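Local coordinates for protein tRNA endonuclease VMS1 (Saccharomyces cerevisiae, PDB 5WHG) that cleaves polypeptidyl-tRNAs downstream of the ribosome-associated quality control pathway, releasing incompletely made polypeptides for degradation, at residues M205-L210 with E304-K309. Sequence-based numbering, arbitrary orientation.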
HETATM    1  N   MSE A 205     -10.875   2.550  -6.322  1.00101.95           N
HETATM    2  CA  MSE A 205      -9.717   3.402  -6.549  1.00 94.91           C
HETATM    3  C   MSE A 205      -8.870   3.501  -5.289  1.00 82.03           C
HETATM    4  O   MSE A 205      -8.089   4.446  -5.115  1.00 89.03           O
HETATM    5  CB  MSE A 205     -10.147   4.796  -7.001  1.00104.35           C
HETATM    6  CG  MSE A 205     -11.243   4.784  -8.042  1.00120.99           C
HETATM    7 SE   MSE A 205     -11.240   6.432  -9.060  1.00142.68          SE
HETATM    8  CE  MSE A 205     -11.556   7.739  -7.630  1.00141.18           C
ATOM      9  N   ALA A 206      -9.053   2.534  -4.397  1.00 68.27           N
ATOM     10  CA  ALA A 206      -8.152   2.389  -3.268  1.00 73.74           C
ATOM     11  C   ALA A 206      -6.722   2.294  -3.774  1.00 77.54           C
ATOM     12  O   ALA A 206      -6.407   1.428  -4.599  1.00 84.26           O
ATOM     13  CB  ALA A 206      -8.522   1.141  -2.463  1.00 77.20           C
ATOM     14  N   ILE A 207      -5.864   3.213  -3.311  1.00 64.09           N
ATOM     15  CA  ILE A 207      -4.434   3.158  -3.601  1.00 71.43           C
ATOM     16  C   ILE A 207      -3.648   3.494  -2.342  1.00 76.44           C
ATOM     17  O   ILE A 207      -4.138   4.176  -1.435  1.00 80.99           O
ATOM     18  CB  ILE A 207      -3.999   4.120  -4.735  1.00 73.45           C
ATOM     19  CG1 ILE A 207      -4.346   5.570  -4.355  1.00 70.85           C
ATOM     20  CG2 ILE A 207      -4.556   3.660  -6.090  1.00 67.20           C
ATOM     21  CD1 ILE A 207      -3.976   6.588  -5.408  1.00 74.47           C
ATOM     22  N   SER A 208      -2.399   3.016  -2.311  1.00 66.92           N
ATOM     23  CA  SER A 208      -1.410   3.401  -1.312  1.00 64.92           C
ATOM     24  C   SER A 208      -0.118   3.755  -2.031  1.00 67.31           C
ATOM     25  O   SER A 208       0.102   3.347  -3.181  1.00 72.09           O
ATOM     26  CB  SER A 208      -1.163   2.279  -0.289  1.00 70.03           C
ATOM     27  OG  SER A 208      -2.330   2.003   0.471  1.00 81.58           O
ATOM     28  N   ALA A 209       0.745   4.514  -1.357  1.00 57.46           N
ATOM     29  CA  ALA A 209       2.050   4.848  -1.925  1.00 61.13           C
ATOM     30  C   ALA A 209       3.173   4.089  -1.207  1.00 65.36           C
ATOM     31  O   ALA A 209       3.043   3.721  -0.040  1.00 66.93           O
ATOM     32  CB  ALA A 209       2.290   6.368  -1.872  1.00 51.51           C
ATOM     33  N   LEU A 210       4.272   3.831  -1.920  1.00 64.72           N
ATOM     34  CA  LEU A 210       5.428   3.134  -1.354  1.00 65.39           C
ATOM     35  C   LEU A 210       6.718   3.821  -1.796  1.00 69.45           C
ATOM     36  O   LEU A 210       6.940   4.027  -2.992  1.00 68.56           O
ATOM     37  CB  LEU A 210       5.455   1.660  -1.773  1.00 62.40           C
ATOM     38  CG  LEU A 210       4.175   0.812  -1.670  1.00 63.52           C
ATOM     39  CD1 LEU A 210       4.352  -0.530  -2.400  1.00 60.55           C
ATOM     40  CD2 LEU A 210       3.837   0.533  -0.252  1.00 56.62           C
ATOM     41  N   GLU A 304       1.366  13.998  -7.237  1.00 75.02           N
ATOM     42  CA  GLU A 304       0.508  14.720  -6.297  1.00 72.57           C
ATOM     43  C   GLU A 304      -0.964  14.309  -6.343  1.00 75.96           C
ATOM     44  O   GLU A 304      -1.557  14.130  -5.265  1.00 77.67           O
ATOM     45  CB  GLU A 304       0.715  16.221  -6.560  1.00 75.18           C
ATOM     46  CG  GLU A 304      -0.156  17.209  -5.770  1.00 96.02           C
ATOM     47  CD  GLU A 304       0.287  18.668  -6.010  1.00113.33           C
ATOM     48  OE1 GLU A 304       0.436  19.430  -5.026  1.00116.63           O
ATOM     49  OE2 GLU A 304       0.517  19.042  -7.186  1.00117.10           O
ATOM     50  N   PRO A 305      -1.615  14.150  -7.508  1.00 77.91           N
ATOM     51  CA  PRO A 305      -3.034  13.738  -7.470  1.00 79.00           C
ATOM     52  C   PRO A 305      -3.228  12.379  -6.832  1.00 80.67           C
ATOM     53  O   PRO A 305      -4.168  12.198  -6.048  1.00 81.36           O
ATOM     54  CB  PRO A 305      -3.449  13.734  -8.950  1.00 79.48           C
ATOM     55  CG  PRO A 305      -2.457  14.598  -9.637  1.00 75.20           C
ATOM     56  CD  PRO A 305      -1.176  14.467  -8.883  1.00 73.57           C
ATOM     57  N   TYR A 306      -2.350  11.421  -7.166  1.00 69.59           N
ATOM     58  CA  TYR A 306      -2.334  10.109  -6.506  1.00 75.30           C
ATOM     59  C   TYR A 306      -2.120  10.218  -4.997  1.00 73.17           C
ATOM     60  O   TYR A 306      -2.811   9.544  -4.222  1.00 72.80           O
ATOM     61  CB  TYR A 306      -1.224   9.234  -7.084  1.00 67.83           C
ATOM     62  CG  TYR A 306      -1.373   8.794  -8.507  1.00 72.28           C
ATOM     63  CD1 TYR A 306      -2.410   7.959  -8.887  1.00 78.50           C
ATOM     64  CD2 TYR A 306      -0.446   9.163  -9.461  1.00 70.71           C
ATOM     65  CE1 TYR A 306      -2.538   7.525 -10.176  1.00 82.06           C
ATOM     66  CE2 TYR A 306      -0.561   8.721 -10.757  1.00 78.28           C
ATOM     67  CZ  TYR A 306      -1.616   7.904 -11.108  1.00 88.16           C
ATOM     68  OH  TYR A 306      -1.746   7.445 -12.396  1.00100.37           O
ATOM     69  N   LEU A 307      -1.113  11.012  -4.567  1.00 72.11           N
ATOM     70  CA  LEU A 307      -0.723  11.083  -3.154  1.00 67.59           C
ATOM     71  C   LEU A 307      -1.827  11.670  -2.277  1.00 73.49           C
ATOM     72  O   LEU A 307      -1.985  11.263  -1.121  1.00 75.33           O
ATOM     73  CB  LEU A 307       0.572  11.891  -2.983  1.00 64.45           C
ATOM     74  CG  LEU A 307       1.832  11.193  -3.554  1.00 73.74           C
ATOM     75  CD1 LEU A 307       3.121  12.067  -3.574  1.00 64.28           C
ATOM     76  CD2 LEU A 307       2.093   9.881  -2.828  1.00 69.02           C
ATOM     77  N   SER A 308      -2.620  12.597  -2.799  1.00 83.12           N
ATOM     78  CA  SER A 308      -3.675  13.154  -1.963  1.00 77.77           C
ATOM     79  C   SER A 308      -4.849  12.200  -1.797  1.00 73.48           C
ATOM     80  O   SER A 308      -5.620  12.356  -0.848  1.00 76.80           O
ATOM     81  CB  SER A 308      -4.135  14.490  -2.533  1.00 71.36           C
ATOM     82  OG  SER A 308      -4.555  14.313  -3.862  1.00 91.58           O
ATOM     83  N   LYS A 309      -4.958  11.178  -2.644  1.00 76.13           N
ATOM     84  CA  LYS A 309      -5.983  10.146  -2.507  1.00 79.10           C
ATOM     85  C   LYS A 309      -5.472   8.837  -1.887  1.00 85.12           C
ATOM     86  O   LYS A 309      -6.224   7.852  -1.859  1.00 80.66           O
ATOM     87  CB  LYS A 309      -6.614   9.836  -3.872  1.00 72.02           C
ATOM     88  CG  LYS A 309      -7.143  11.052  -4.620  1.00 78.65           C
ATOM     89  CD  LYS A 309      -7.538  10.669  -6.038  1.00 88.01           C
ATOM     90  CE  LYS A 309      -8.318  11.780  -6.742  1.00 84.47           C
ATOM     91  NZ  LYS A 309      -7.427  12.888  -7.195  1.00 84.14           N
TER
HETATM   92  O   HOH W   1      -7.286   5.386  -1.706  1.00 69.56           O
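Ile-207 and Ala-209 point from strand 207-214 against the short helix 304-308, an alpha-on-beta packing in the VLRF1 domain, which mediates 60S binding. CD1 of Ile-207 reaches the helix backbone and lies 3.4 Å from Tyr-306 O. The same methyl meets the ring of Tyr-306 edge-on, almost level with it, 4.1 Å from CD1 of the tyrosine. With chi1 at 59°, Ile-207 CG1 lies flanked by both backbone arms, and the extended chi2 carries CD1 outward to the helix. Two residues on, the methyl of Ala-209 meets one branch of Leu-307, with CB 3.6 Å from CD2. The Leu-307 CB heads away from strand 207-214, and CD2 is the branch that comes back to the Ala-209 methyl. A water joins the two backbones beside Lys-309: it accepts from Ile-207 N (3.1 Å) and lies 2.7 Å from Lys-309 O, to which it can donate. Ser-308 OG donates to Pro-305 O at 3.1 Å, from above the carbonyl plane.

Further out, Ile-222 of the neighbouring strand 217-224 touches Ala-209, Tyr-306 and Leu-307. Leu-76 of helix 66-76, which carries zinc ligand His-68, packs on Ile-207, and Leu-76 O accepts from Lys-309 NZ. Tyr-306 OH is hydrogen-bonded to Glu-250 OE2.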